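Local coordinates for protein tRNA-splicing ligase RtcB (Thermus thermophilus, PDB 2EPG) that probably joins RNA ends in a GTP- and manganese-dependent reaction, sealing 2',3'-cyclic phosphate or 3'-phosphate ends to 5'-hydroxyl ends as a tRNA-splicing and RNA-repair ligase, at residues Val32-Phe37 against Glu68-Met73; Leu54-Asn59 against Ile76-Gly81; Val87-Pro92 against Val352-Lys357; Glu345-Arg350 against Val403-Ser408. All coordinates share one frame; numbering follows the deposited sequence.

Overall arrangement
Interactions 1 and 3 each pair two strands, and strands 70-73 and 86-90, one from each, are neighbours; the centres of the two contacts lie about 12 Å apart. The centre of interaction 4 is about 9 Å from that of interaction 3; it packs the end of strand 332-347, neighbour of 350-357, on the turn before strand 407-408. Interaction 2 ties helix 52-60, which covers Ala34, Ala70 and Ala72, to the chain after strand 76-77. Along the chain, interactions 1 and 2 interleave, then 3 and 4. Interaction 3 joins residues some 260 positions apart. The side chains of His77 (interaction 2) and Met73 (interaction 1) lie about 5 and 7 Å from that of His410, the predicted guanylylated histidine.

Interaction 1. Residues Val32-Phe37 against Glu68-Met73; sequences VDAVFF and EPALAM
With CG trans to its backbone N (chi1 -172°) and the chain extended beyond, Glu68 slides past Val32 and delivers OE2 to Asp33 N, 2.7 Å away. The N-H meets OE2 on its anti side in a nearly straight bond, although the Asp33 and Glu68 carboxylates lie close; the salt bridge of Asp33 OD2 to Arg23 and the bond of its OD1 from Arg26 N probably ease the repulsion. Beyond the cis-proline Pro69, strands 34-37 and 70-73 run parallel, 13° apart, and alternate their bonds: Val35 N reaches Ala70 O at 2.8 Å, and Phe37 N reaches Ala72 O at 3.1 Å. Val35 splits its two methyls, CG2 against Pro69 CG and CG1 against Leu71 CD2, each at 3.8 Å. That same CD2 comes within 3.5 Å of Phe37 CE1, while selenium of the selenomethionine Met73 makes an oblique Met-aromatic contact with the Phe37 ring. Strands 21-24 and 86-90 flank the pair, and helix 52-60 covers Ala34, Ala70 and Ala72 through Leu57.

Interaction 2. Residues Leu54-Asn59 against Ile76-Gly81; sequences LQQLMN and IHWGYG
With CG anti to the carbonyl carbon (chi1 -72°) and the chain extended beyond, Gln56 grips the backbone of Gly79 with both ends of its amide. Gly79 N donates to OE1 of Gln56 at 2.9 Å, in the carbonyl plane and on a lone pair; NE2 of Gln56 returns a straighter bond (167°) to Gly79 O at 2.7 Å, above that carbonyl's plane. This two-point clasp fixes the amide's rotation; NE2 lies over one face of the Trp78 indole, 3.5 Å above its plane and toward the rim, the two planes 21° apart. A water accepts from Gly81 N at 2.9 Å and, weakly, from Gln56 NE2. Cut back to an alanine, this position would probably leave the N-H and carbonyl of Gly79 without these mates and Trp78 without the amide. Further out, Leu54 CD2 touches Ile76 CD1 at 4.1 Å. Helix 52-60 thus holds the turn after strand 76-77, its Leu54 resting on strand 34-37 and Leu57 on strands 34-37 and 70-73.

Interaction 3. Residues Val87-Pro92 against Val352-Lys357; sequences VAAFDP and VLVHRK
Strands 87-90 and 352-357 run antiparallel at 162°, their axes 4.5 Å apart at closest approach, with Ala88-His355 and Phe90-Leu353 as hydrogen-bonded pairs and Val87-Arg356 and Ala89-Val354 as non-hydrogen-bonded pairs. This is a regular antiparallel beta pairing, continued by strand 70-73 beside 87-90 and strand 332-347 beside 352-357. Four backbone bonds carry it; the one from Leu353 N to Phe90 O, 2.9 Å long, is almost linear. On the face holding Phe90 and His355, the two side chains cross at about a right angle, and Phe90 CD1 approaches His355 ND1 to 3.4 Å. The ring planes stand 79° apart in an oblique pair. Phe90 also packs on Leu63, Ile66 and Val97, whereas His355 uses NE2 to bond Ser99 N. On the other face Val87 CG1 meets Val354 CG1 at 3.9 Å, and Ala89 CB lies 4.2 Å from CG2 of Val354. The extended Arg356 chain carries its guanidinium back beside Val354, whose CG1 sits 3.7 Å above its plane; the group bonds Ser407 OG and Phe405 O and forms a salt bridge with Glu345. With CG trans to its carbonyl carbon (chi1 -69°), His355 turns its ring edge toward Ala88 O, which already accepts from His355 N, and ND1 adds a weak bond of 3.4 Å to Ala88 O in the imidazole plane.

Interaction 4. Residues Glu345-Arg350 against Val403-Ser408; sequences EEHRGR and VSFGSS
His347 presents one face of its imidazole to Phe405, whose ring edge is directed at it in a T-shaped (edge-to-face) pair: planes 86° apart, centroids 5.5 Å apart. His347 ends one arm of a beta hairpin, opening the type I' turn to Arg350 that links strands 332-347 and 350-357. Phe405 CB adds a CH-pi contact over the face, 4.1 Å from the His347 imidazole centroid. The imidazole is held by a His-carboxylate bond: NE2 of His347 donates to Glu345 OE1 at 2.8 Å, on the oxygen's anti lone pair and close to the ring plane. Glu345 itself is in a salt bridge with Arg356, a second-shell charge that probably helps hold the carboxylate in place. A leucine in place of His347 would probably leave Glu345 OE1 without this donor and the Phe405 edge without an aromatic face to meet. Arg348, within the turn, bends at chi2 (-110°), which sets one face of its guanidinium against CZ and CE2 of Phe405, planes 32° apart, while NH2 bonds Glu68 O. Phe405 thus lies between strand 70-73, through Leu71, and the hairpin end, with its CZ atom 3.8 Å from Arg348 NH1.

Interaction 1. Residues Val32-Phe37 against Glu68-Met73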
loop_
_atom_site.group_PDB
_atom_site.type_symbol
_atom_site.label_atom_id
_atom_site.label_comp_id
_atom_site.label_asym_id
_atom_site.label_seq_id
_atom_site.Cartn_x
_atom_site.Cartn_y
_atom_site.Cartn_z
ATOM N N VAL A 32 -20.236 -14.502 -8.113
ATOM C CA VAL A 32 -20.811 -13.194 -7.841
ATOM C C VAL A 32 -20.481 -12.270 -9.001
ATOM O O VAL A 32 -19.708 -12.627 -9.890
ATOM C CB VAL A 32 -20.200 -12.555 -6.554
ATOM C CG1 VAL A 32 -20.494 -13.410 -5.326
ATOM C CG2 VAL A 32 -18.679 -12.424 -6.722
ATOM N N ASP A 33 -21.090 -11.091 -8.981
ATOM C CA ASP A 33 -20.828 -10.065 -9.970
ATOM C C ASP A 33 -19.434 -9.498 -9.662
ATOM O O ASP A 33 -18.904 -9.667 -8.559
ATOM C CB ASP A 33 -21.798 -8.879 -9.819
ATOM C CG ASP A 33 -23.229 -9.203 -10.218
ATOM O OD1 ASP A 33 -23.459 -10.208 -10.920
ATOM O OD2 ASP A 33 -24.131 -8.415 -9.834
ATOM N N ALA A 34 -18.858 -8.809 -10.635
ATOM C CA ALA A 34 -17.601 -8.120 -10.439
ATOM C C ALA A 34 -17.956 -6.654 -10.732
ATOM O O ALA A 34 -18.877 -6.376 -11.506
ATOM C CB ALA A 34 -16.556 -8.609 -11.421
ATOM N N VAL A 35 -17.262 -5.722 -10.096
ATOM C CA VAL A 35 -17.498 -4.311 -10.354
ATOM C C VAL A 35 -16.149 -3.630 -10.481
ATOM O O VAL A 35 -15.246 -3.902 -9.693
ATOM C CB VAL A 35 -18.299 -3.645 -9.197
ATOM C CG1 VAL A 35 -18.160 -2.130 -9.277
ATOM C CG2 VAL A 35 -19.764 -4.050 -9.258
ATOM N N PHE A 36 -15.984 -2.774 -11.486
ATOM C CA PHE A 36 -14.723 -2.052 -11.644
ATOM C C PHE A 36 -14.965 -0.569 -11.902
ATOM O O PHE A 36 -15.994 -0.180 -12.458
ATOM C CB PHE A 36 -13.836 -2.655 -12.755
ATOM C CG PHE A 36 -14.410 -2.555 -14.144
ATOM C CD1 PHE A 36 -15.295 -3.520 -14.618
ATOM C CD2 PHE A 36 -14.040 -1.512 -14.988
ATOM C CE1 PHE A 36 -15.806 -3.451 -15.915
ATOM C CE2 PHE A 36 -14.545 -1.427 -16.289
ATOM C CZ PHE A 36 -15.432 -2.401 -16.757
ATOM N N PHE A 37 -14.026 0.258 -11.460
ATOM C CA PHE A 37 -14.144 1.695 -11.629
ATOM C C PHE A 37 -13.228 2.152 -12.757
ATOM O O PHE A 37 -12.066 1.748 -12.828
ATOM C CB PHE A 37 -13.796 2.409 -10.311
ATOM C CG PHE A 37 -14.548 1.879 -9.113
ATOM C CD1 PHE A 37 -14.021 0.850 -8.337
ATOM C CD2 PHE A 37 -15.804 2.376 -8.790
ATOM C CE1 PHE A 37 -14.735 0.325 -7.260
ATOM C CE2 PHE A 37 -16.532 1.860 -7.718
ATOM C CZ PHE A 37 -15.999 0.832 -6.950
ATOM N N GLU A 68 -19.776 -10.656 -2.827
ATOM C CA GLU A 68 -20.088 -9.793 -3.956
ATOM C C GLU A 68 -19.877 -8.317 -3.608
ATOM O O GLU A 68 -20.307 -7.855 -2.549
ATOM C CB GLU A 68 -21.542 -10.012 -4.396
ATOM C CG GLU A 68 -21.910 -9.302 -5.689
ATOM C CD GLU A 68 -23.205 -9.845 -6.281
ATOM O OE1 GLU A 68 -24.295 -9.476 -5.786
ATOM O OE2 GLU A 68 -23.129 -10.660 -7.227
ATOM N N PRO A 69 -19.210 -7.556 -4.500
ATOM C CA PRO A 69 -18.670 -8.038 -5.772
ATOM C C PRO A 69 -17.149 -8.086 -5.732
ATOM O O PRO A 69 -16.532 -7.483 -4.856
ATOM C CB PRO A 69 -19.130 -6.975 -6.748
ATOM C CG PRO A 69 -18.840 -5.700 -5.938
ATOM C CD PRO A 69 -19.331 -6.083 -4.513
ATOM N N ALA A 70 -16.554 -8.799 -6.684
ATOM C CA ALA A 70 -15.104 -8.838 -6.797
ATOM C C ALA A 70 -14.859 -7.460 -7.420
ATOM O O ALA A 70 -15.632 -7.047 -8.287
ATOM C CB ALA A 70 -14.659 -9.964 -7.760
ATOM N N LEU A 71 -13.802 -6.763 -7.000
ATOM C CA LEU A 71 -13.536 -5.411 -7.491
ATOM C C LEU A 71 -12.165 -5.126 -8.064
ATOM O O LEU A 71 -11.180 -5.797 -7.752
ATOM C CB LEU A 71 -13.755 -4.393 -6.367
ATOM C CG LEU A 71 -15.155 -4.191 -5.804
ATOM C CD1 LEU A 71 -15.081 -4.125 -4.294
ATOM C CD2 LEU A 71 -15.763 -2.912 -6.393
ATOM N N ALA A 72 -12.113 -4.074 -8.871
ATOM C CA ALA A 72 -10.871 -3.615 -9.484
ATOM C C ALA A 72 -10.905 -2.091 -9.597
ATOM O O ALA A 72 -11.922 -1.518 -10.004
ATOM C CB ALA A 72 -10.691 -4.227 -10.863
HETATM N N MSE A 73 -9.792 -1.458 -9.229
HETATM C CA MSE A 73 -9.613 0.001 -9.271
HETATM C C MSE A 73 -9.325 0.522 -10.688
HETATM O O MSE A 73 -9.028 -0.262 -11.591
HETATM C CB MSE A 73 -8.462 0.401 -8.334
HETATM C CG MSE A 73 -8.751 0.125 -6.874
HETATM SE SE MSE A 73 -10.323 1.113 -6.324
HETATM C CE MSE A 73 -11.155 -0.147 -5.170
#

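Interaction 2. Residues Leu54-Asn59 against Ile76-Gly81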
loop_
_atom_site.group_PDB
_atom_site.type_symbol
_atom_site.label_atom_id
_atom_site.label_comp_id
_atom_site.label_asym_id
_atom_site.label_seq_id
_atom_site.Cartn_x
_atom_site.Cartn_y
_atom_site.Cartn_z
ATOM N N LEU A 54 -9.577 -7.711 -16.936
ATOM C CA LEU A 54 -10.957 -7.949 -16.517
ATOM C C LEU A 54 -11.253 -9.446 -16.460
ATOM O O LEU A 54 -11.990 -9.908 -15.583
ATOM C CB LEU A 54 -11.943 -7.257 -17.457
ATOM C CG LEU A 54 -11.904 -5.728 -17.517
ATOM C CD1 LEU A 54 -13.076 -5.241 -18.360
ATOM C CD2 LEU A 54 -11.986 -5.139 -16.122
ATOM N N GLN A 55 -10.684 -10.202 -17.397
ATOM C CA GLN A 55 -10.873 -11.651 -17.409
ATOM C C GLN A 55 -10.297 -12.184 -16.097
ATOM O O GLN A 55 -10.850 -13.106 -15.503
ATOM C CB GLN A 55 -10.148 -12.292 -18.601
ATOM C CG GLN A 55 -10.032 -13.830 -18.528
ATOM C CD GLN A 55 -11.362 -14.563 -18.716
ATOM O OE1 GLN A 55 -11.913 -14.606 -19.821
ATOM N NE2 GLN A 55 -11.878 -15.146 -17.637
ATOM N N GLN A 56 -9.178 -11.605 -15.659
ATOM C CA GLN A 56 -8.568 -12.010 -14.396
ATOM C C GLN A 56 -9.521 -11.671 -13.259
ATOM O O GLN A 56 -9.674 -12.454 -12.321
ATOM C CB GLN A 56 -7.244 -11.285 -14.147
ATOM C CG GLN A 56 -6.107 -11.720 -15.023
ATOM C CD GLN A 56 -4.778 -11.255 -14.489
ATOM O OE1 GLN A 56 -4.617 -10.088 -14.126
ATOM N NE2 GLN A 56 -3.810 -12.164 -14.435
ATOM N N LEU A 57 -10.152 -10.498 -13.335
ATOM C CA LEU A 57 -11.108 -10.089 -12.299
ATOM C C LEU A 57 -12.262 -11.096 -12.283
ATOM O O LEU A 57 -12.767 -11.476 -11.219
ATOM C CB LEU A 57 -11.653 -8.676 -12.568
ATOM C CG LEU A 57 -12.687 -8.174 -11.541
ATOM C CD1 LEU A 57 -12.018 -8.070 -10.191
ATOM C CD2 LEU A 57 -13.277 -6.823 -11.956
HETATM N N MSE A 58 -12.672 -11.543 -13.465
HETATM C CA MSE A 58 -13.751 -12.526 -13.547
HETATM C C MSE A 58 -13.328 -13.861 -12.928
HETATM O O MSE A 58 -14.139 -14.549 -12.313
HETATM C CB MSE A 58 -14.181 -12.719 -15.007
HETATM C CG MSE A 58 -15.006 -11.559 -15.542
HETATM SE SE MSE A 58 -15.095 -11.499 -17.491
HETATM C CE MSE A 58 -16.454 -12.855 -17.741
ATOM N N ASN A 59 -12.057 -14.221 -13.080
ATOM C CA ASN A 59 -11.547 -15.473 -12.513
ATOM C C ASN A 59 -11.602 -15.397 -10.981
ATOM O O ASN A 59 -11.948 -16.364 -10.307
ATOM C CB ASN A 59 -10.102 -15.711 -12.955
ATOM C CG ASN A 59 -9.963 -15.921 -14.458
ATOM O OD1 ASN A 59 -8.872 -15.781 -15.000
ATOM N ND2 ASN A 59 -11.046 -16.273 -15.122
ATOM N N ILE A 76 -6.282 -0.773 -12.856
ATOM C CA ILE A 76 -6.184 -2.218 -12.988
ATOM C C ILE A 76 -5.374 -2.659 -14.194
ATOM O O ILE A 76 -5.423 -2.025 -15.258
ATOM C CB ILE A 76 -7.575 -2.842 -13.107
ATOM C CG1 ILE A 76 -7.465 -4.347 -13.369
ATOM C CG2 ILE A 76 -8.340 -2.183 -14.236
ATOM C CD1 ILE A 76 -8.817 -5.019 -13.564
ATOM N N HIS A 77 -4.623 -3.747 -14.010
ATOM C CA HIS A 77 -3.820 -4.345 -15.077
ATOM C C HIS A 77 -3.385 -5.774 -14.763
ATOM O O HIS A 77 -3.533 -6.246 -13.632
ATOM C CB HIS A 77 -2.591 -3.487 -15.413
ATOM C CG HIS A 77 -1.754 -3.120 -14.231
ATOM N ND1 HIS A 77 -0.405 -3.398 -14.163
ATOM C CD2 HIS A 77 -2.059 -2.444 -13.097
ATOM C CE1 HIS A 77 0.086 -2.905 -13.039
ATOM N NE2 HIS A 77 -0.897 -2.321 -12.375
ATOM N N TRP A 78 -2.855 -6.448 -15.784
ATOM C CA TRP A 78 -2.410 -7.834 -15.675
ATOM C C TRP A 78 -1.550 -8.099 -14.439
ATOM O O TRP A 78 -0.624 -7.351 -14.136
ATOM C CB TRP A 78 -1.628 -8.247 -16.933
ATOM C CG TRP A 78 -1.439 -9.732 -17.027
ATOM C CD1 TRP A 78 -2.278 -10.629 -17.639
ATOM C CD2 TRP A 78 -0.430 -10.512 -16.370
ATOM N NE1 TRP A 78 -1.856 -11.917 -17.393
ATOM C CE2 TRP A 78 -0.726 -11.876 -16.615
ATOM C CE3 TRP A 78 0.692 -10.193 -15.587
ATOM C CZ2 TRP A 78 0.063 -12.924 -16.106
ATOM C CZ3 TRP A 78 1.477 -11.236 -15.077
ATOM C CH2 TRP A 78 1.153 -12.586 -15.341
ATOM N N GLY A 79 -1.870 -9.178 -13.732
ATOM C CA GLY A 79 -1.117 -9.547 -12.546
ATOM C C GLY A 79 -1.010 -11.055 -12.388
ATOM O O GLY A 79 -1.378 -11.808 -13.284
ATOM N N TYR A 80 -0.496 -11.495 -11.248
ATOM C CA TYR A 80 -0.351 -12.917 -10.967
ATOM C C TYR A 80 -1.662 -13.461 -10.387
ATOM O O TYR A 80 -1.953 -13.281 -9.202
ATOM C CB TYR A 80 0.787 -13.127 -9.963
ATOM C CG TYR A 80 1.156 -14.576 -9.742
ATOM C CD1 TYR A 80 1.931 -15.267 -10.675
ATOM C CD2 TYR A 80 0.710 -15.265 -8.611
ATOM C CE1 TYR A 80 2.256 -16.613 -10.487
ATOM C CE2 TYR A 80 1.025 -16.610 -8.412
ATOM C CZ TYR A 80 1.800 -17.279 -9.355
ATOM O OH TYR A 80 2.120 -18.606 -9.167
ATOM N N GLY A 81 -2.451 -14.130 -11.219
ATOM C CA GLY A 81 -3.721 -14.672 -10.754
ATOM C C GLY A 81 -4.750 -13.562 -10.622
ATOM O O GLY A 81 -5.616 -13.406 -11.486
HETATM O O HOH W 1 -2.665 -14.921 -13.986
#

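Interaction 3. Residues Val87-Pro92 against Val352-Lys357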
loop_
_atom_site.group_PDB
_atom_site.type_symbol
_atom_site.label_atom_id
_atom_site.label_comp_id
_atom_site.label_asym_id
_atom_site.label_seq_id
_atom_site.Cartn_x
_atom_site.Cartn_y
_atom_site.Cartn_z
ATOM N N VAL A 87 -9.510 -5.861 -5.475
ATOM C CA VAL A 87 -9.982 -5.932 -4.101
ATOM C C VAL A 87 -10.965 -7.096 -4.102
ATOM O O VAL A 87 -11.892 -7.139 -4.930
ATOM C CB VAL A 87 -10.711 -4.629 -3.681
ATOM C CG1 VAL A 87 -11.367 -4.798 -2.308
ATOM C CG2 VAL A 87 -9.730 -3.467 -3.654
ATOM N N ALA A 88 -10.771 -8.044 -3.190
ATOM C CA ALA A 88 -11.657 -9.210 -3.120
ATOM C C ALA A 88 -11.835 -9.646 -1.680
ATOM O O ALA A 88 -10.872 -10.025 -1.019
ATOM C CB ALA A 88 -11.074 -10.372 -3.956
ATOM N N ALA A 89 -13.071 -9.595 -1.200
ATOM C CA ALA A 89 -13.377 -9.977 0.166
ATOM C C ALA A 89 -13.881 -11.426 0.185
ATOM O O ALA A 89 -14.632 -11.844 -0.709
ATOM C CB ALA A 89 -14.432 -9.025 0.742
ATOM N N PHE A 90 -13.435 -12.186 1.188
ATOM C CA PHE A 90 -13.818 -13.585 1.349
ATOM C C PHE A 90 -14.348 -13.847 2.758
ATOM O O PHE A 90 -13.739 -13.420 3.739
ATOM C CB PHE A 90 -12.618 -14.484 1.050
ATOM C CG PHE A 90 -12.272 -14.557 -0.423
ATOM C CD1 PHE A 90 -11.422 -13.618 -1.005
ATOM C CD2 PHE A 90 -12.824 -15.546 -1.226
ATOM C CE1 PHE A 90 -11.125 -13.666 -2.367
ATOM C CE2 PHE A 90 -12.534 -15.601 -2.594
ATOM C CZ PHE A 90 -11.686 -14.665 -3.165
ATOM N N ASP A 91 -15.486 -14.538 2.856
ATOM C CA ASP A 91 -16.095 -14.816 4.152
ATOM C C ASP A 91 -15.702 -16.192 4.695
ATOM O O ASP A 91 -16.094 -17.224 4.144
ATOM C CB ASP A 91 -17.622 -14.740 4.044
ATOM C CG ASP A 91 -18.306 -14.781 5.400
ATOM O OD1 ASP A 91 -17.736 -15.324 6.357
ATOM O OD2 ASP A 91 -19.437 -14.279 5.505
ATOM N N PRO A 92 -14.953 -16.222 5.806
ATOM C CA PRO A 92 -14.507 -17.482 6.421
ATOM C C PRO A 92 -15.667 -18.419 6.742
ATOM O O PRO A 92 -15.550 -19.634 6.593
ATOM C CB PRO A 92 -13.793 -17.025 7.701
ATOM C CG PRO A 92 -13.439 -15.600 7.427
ATOM C CD PRO A 92 -14.640 -15.083 6.681
ATOM N N VAL A 352 -14.744 -10.306 7.446
ATOM C CA VAL A 352 -14.338 -10.896 6.183
ATOM C C VAL A 352 -12.872 -10.612 5.960
ATOM O O VAL A 352 -12.313 -9.724 6.587
ATOM C CB VAL A 352 -15.165 -10.338 4.994
ATOM C CG1 VAL A 352 -16.628 -10.711 5.158
ATOM C CG2 VAL A 352 -15.008 -8.832 4.905
ATOM N N LEU A 353 -12.242 -11.395 5.095
ATOM C CA LEU A 353 -10.839 -11.203 4.777
ATOM C C LEU A 353 -10.777 -10.453 3.444
ATOM O O LEU A 353 -11.223 -10.972 2.418
ATOM C CB LEU A 353 -10.129 -12.552 4.640
ATOM C CG LEU A 353 -8.666 -12.450 4.201
ATOM C CD1 LEU A 353 -7.850 -11.834 5.323
ATOM C CD2 LEU A 353 -8.137 -13.843 3.831
ATOM N N VAL A 354 -10.203 -9.255 3.456
ATOM C CA VAL A 354 -10.118 -8.448 2.243
ATOM C C VAL A 354 -8.736 -8.458 1.602
ATOM O O VAL A 354 -7.768 -7.980 2.205
ATOM C CB VAL A 354 -10.500 -6.976 2.533
ATOM C CG1 VAL A 354 -10.537 -6.166 1.219
ATOM C CG2 VAL A 354 -11.846 -6.928 3.242
ATOM N N HIS A 355 -8.661 -9.002 0.380
ATOM C CA HIS A 355 -7.420 -9.069 -0.379
ATOM C C HIS A 355 -7.337 -7.772 -1.181
ATOM O O HIS A 355 -8.293 -7.383 -1.879
ATOM C CB HIS A 355 -7.414 -10.228 -1.396
ATOM C CG HIS A 355 -7.362 -11.600 -0.794
ATOM N ND1 HIS A 355 -8.450 -12.196 -0.189
ATOM C CD2 HIS A 355 -6.360 -12.514 -0.757
ATOM C CE1 HIS A 355 -8.120 -13.422 0.189
ATOM N NE2 HIS A 355 -6.859 -13.639 -0.146
ATOM N N ARG A 356 -6.192 -7.114 -1.088
ATOM C CA ARG A 356 -5.972 -5.876 -1.813
ATOM C C ARG A 356 -4.589 -5.955 -2.404
ATOM O O ARG A 356 -3.608 -5.996 -1.672
ATOM C CB ARG A 356 -6.055 -4.651 -0.879
ATOM C CG ARG A 356 -7.441 -4.375 -0.253
ATOM C CD ARG A 356 -7.519 -2.949 0.341
ATOM N NE ARG A 356 -8.816 -2.648 0.945
ATOM C CZ ARG A 356 -9.147 -2.923 2.207
ATOM N NH1 ARG A 356 -10.355 -2.616 2.656
ATOM N NH2 ARG A 356 -8.276 -3.505 3.028
ATOM N N LYS A 357 -4.514 -6.006 -3.726
ATOM C CA LYS A 357 -3.231 -6.045 -4.413
ATOM C C LYS A 357 -3.214 -4.800 -5.265
ATOM O O LYS A 357 -4.013 -4.678 -6.198
ATOM C CB LYS A 357 -3.098 -7.267 -5.328
ATOM C CG LYS A 357 -1.659 -7.444 -5.833
ATOM C CD LYS A 357 -1.539 -8.150 -7.180
ATOM C CE LYS A 357 -2.310 -9.441 -7.248
ATOM N NZ LYS A 357 -1.962 -10.244 -8.450
#

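Interaction 4. Residues Glu345-Arg350 against Val403-Ser408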
loop_
_atom_site.group_PDB
_atom_site.type_symbol
_atom_site.label_atom_id
_atom_site.label_comp_id
_atom_site.label_asym_id
_atom_site.label_seq_id
_atom_site.Cartn_x
_atom_site.Cartn_y
_atom_site.Cartn_z
ATOM N N GLU A 345 -11.526 -7.570 8.193
ATOM C CA GLU A 345 -12.236 -6.326 8.465
ATOM C C GLU A 345 -13.743 -6.565 8.582
ATOM O O GLU A 345 -14.251 -7.608 8.164
ATOM C CB GLU A 345 -11.964 -5.327 7.336
ATOM C CG GLU A 345 -10.500 -4.952 7.160
ATOM C CD GLU A 345 -10.253 -4.043 5.960
ATOM O OE1 GLU A 345 -11.203 -3.768 5.172
ATOM O OE2 GLU A 345 -9.092 -3.606 5.803
ATOM N N GLU A 346 -14.438 -5.599 9.172
ATOM C CA GLU A 346 -15.885 -5.656 9.334
ATOM C C GLU A 346 -16.536 -4.968 8.147
ATOM O O GLU A 346 -16.320 -3.779 7.930
ATOM C CB GLU A 346 -16.328 -4.919 10.596
ATOM C CG GLU A 346 -15.868 -5.546 11.895
ATOM C CD GLU A 346 -16.502 -6.903 12.135
ATOM O OE1 GLU A 346 -15.737 -7.854 12.437
ATOM O OE2 GLU A 346 -17.754 -7.011 12.022
ATOM N N HIS A 347 -17.322 -5.735 7.391
ATOM C CA HIS A 347 -18.063 -5.254 6.217
ATOM C C HIS A 347 -19.365 -6.056 6.180
ATOM O O HIS A 347 -19.355 -7.273 6.381
ATOM C CB HIS A 347 -17.286 -5.510 4.924
ATOM C CG HIS A 347 -15.996 -4.759 4.827
ATOM N ND1 HIS A 347 -15.935 -3.403 4.570
ATOM C CD2 HIS A 347 -14.714 -5.178 4.944
ATOM C CE1 HIS A 347 -14.671 -3.023 4.532
ATOM N NE2 HIS A 347 -13.909 -4.081 4.754
ATOM N N ARG A 348 -20.476 -5.364 5.943
ATOM C CA ARG A 348 -21.804 -5.976 5.877
ATOM C C ARG A 348 -22.128 -6.679 7.194
ATOM O O ARG A 348 -22.728 -7.757 7.213
ATOM C CB ARG A 348 -21.849 -6.976 4.730
ATOM C CG ARG A 348 -21.189 -6.478 3.454
ATOM C CD ARG A 348 -22.200 -6.191 2.369
ATOM N NE ARG A 348 -21.587 -5.548 1.215
ATOM C CZ ARG A 348 -21.320 -6.167 0.072
ATOM N NH1 ARG A 348 -20.760 -5.493 -0.922
ATOM N NH2 ARG A 348 -21.609 -7.455 -0.076
ATOM N N GLY A 349 -21.704 -6.065 8.293
ATOM C CA GLY A 349 -21.935 -6.626 9.610
ATOM C C GLY A 349 -21.206 -7.927 9.892
ATOM O O GLY A 349 -21.513 -8.594 10.874
ATOM N N ARG A 350 -20.249 -8.307 9.049
ATOM C CA ARG A 350 -19.518 -9.563 9.263
ATOM C C ARG A 350 -18.003 -9.390 9.176
ATOM O O ARG A 350 -17.501 -8.386 8.662
ATOM C CB ARG A 350 -19.939 -10.616 8.236
ATOM C CG ARG A 350 -21.358 -11.141 8.407
ATOM C CD ARG A 350 -21.744 -12.144 7.318
ATOM N NE ARG A 350 -21.902 -11.523 6.002
ATOM C CZ ARG A 350 -22.851 -10.637 5.690
ATOM N NH1 ARG A 350 -22.912 -10.129 4.468
ATOM N NH2 ARG A 350 -23.743 -10.255 6.596
ATOM N N VAL A 403 -19.602 0.753 -1.324
ATOM C CA VAL A 403 -19.320 0.123 -2.610
ATOM C C VAL A 403 -17.987 -0.518 -2.933
ATOM O O VAL A 403 -17.875 -1.161 -3.974
ATOM C CB VAL A 403 -19.630 1.110 -3.772
ATOM C CG1 VAL A 403 -21.008 1.766 -3.529
ATOM C CG2 VAL A 403 -18.529 2.174 -3.890
ATOM N N SER A 404 -16.973 -0.368 -2.085
ATOM C CA SER A 404 -15.677 -0.964 -2.415
ATOM C C SER A 404 -14.998 -1.594 -1.220
ATOM O O SER A 404 -13.776 -1.695 -1.194
ATOM C CB SER A 404 -14.749 0.105 -3.023
ATOM O OG SER A 404 -14.457 1.146 -2.102
ATOM N N PHE A 405 -15.780 -2.034 -0.244
ATOM C CA PHE A 405 -15.208 -2.589 0.982
ATOM C C PHE A 405 -14.213 -1.558 1.551
ATOM O O PHE A 405 -13.094 -1.888 1.953
ATOM C CB PHE A 405 -14.513 -3.927 0.682
ATOM C CG PHE A 405 -15.462 -4.998 0.188
ATOM C CD1 PHE A 405 -15.453 -5.403 -1.140
ATOM C CD2 PHE A 405 -16.385 -5.568 1.056
ATOM C CE1 PHE A 405 -16.357 -6.363 -1.594
ATOM C CE2 PHE A 405 -17.297 -6.530 0.614
ATOM C CZ PHE A 405 -17.279 -6.927 -0.719
ATOM N N GLY A 406 -14.635 -0.295 1.551
ATOM C CA GLY A 406 -13.800 0.779 2.060
ATOM C C GLY A 406 -12.409 0.767 1.450
ATOM O O GLY A 406 -11.417 0.818 2.176
ATOM N N SER A 407 -12.344 0.708 0.118
ATOM C CA SER A 407 -11.085 0.650 -0.612
ATOM C C SER A 407 -10.931 1.753 -1.660
ATOM O O SER A 407 -11.914 2.247 -2.197
ATOM C CB SER A 407 -10.973 -0.695 -1.325
ATOM O OG SER A 407 -11.060 -1.764 -0.403
ATOM N N SER A 408 -9.691 2.125 -1.955
ATOM C CA SER A 408 -9.449 3.118 -2.969
ATOM C C SER A 408 -8.253 2.725 -3.836
ATOM O O SER A 408 -7.785 1.589 -3.782
ATOM C CB SER A 408 -9.250 4.497 -2.339
ATOM O OG SER A 408 -9.400 5.499 -3.329
#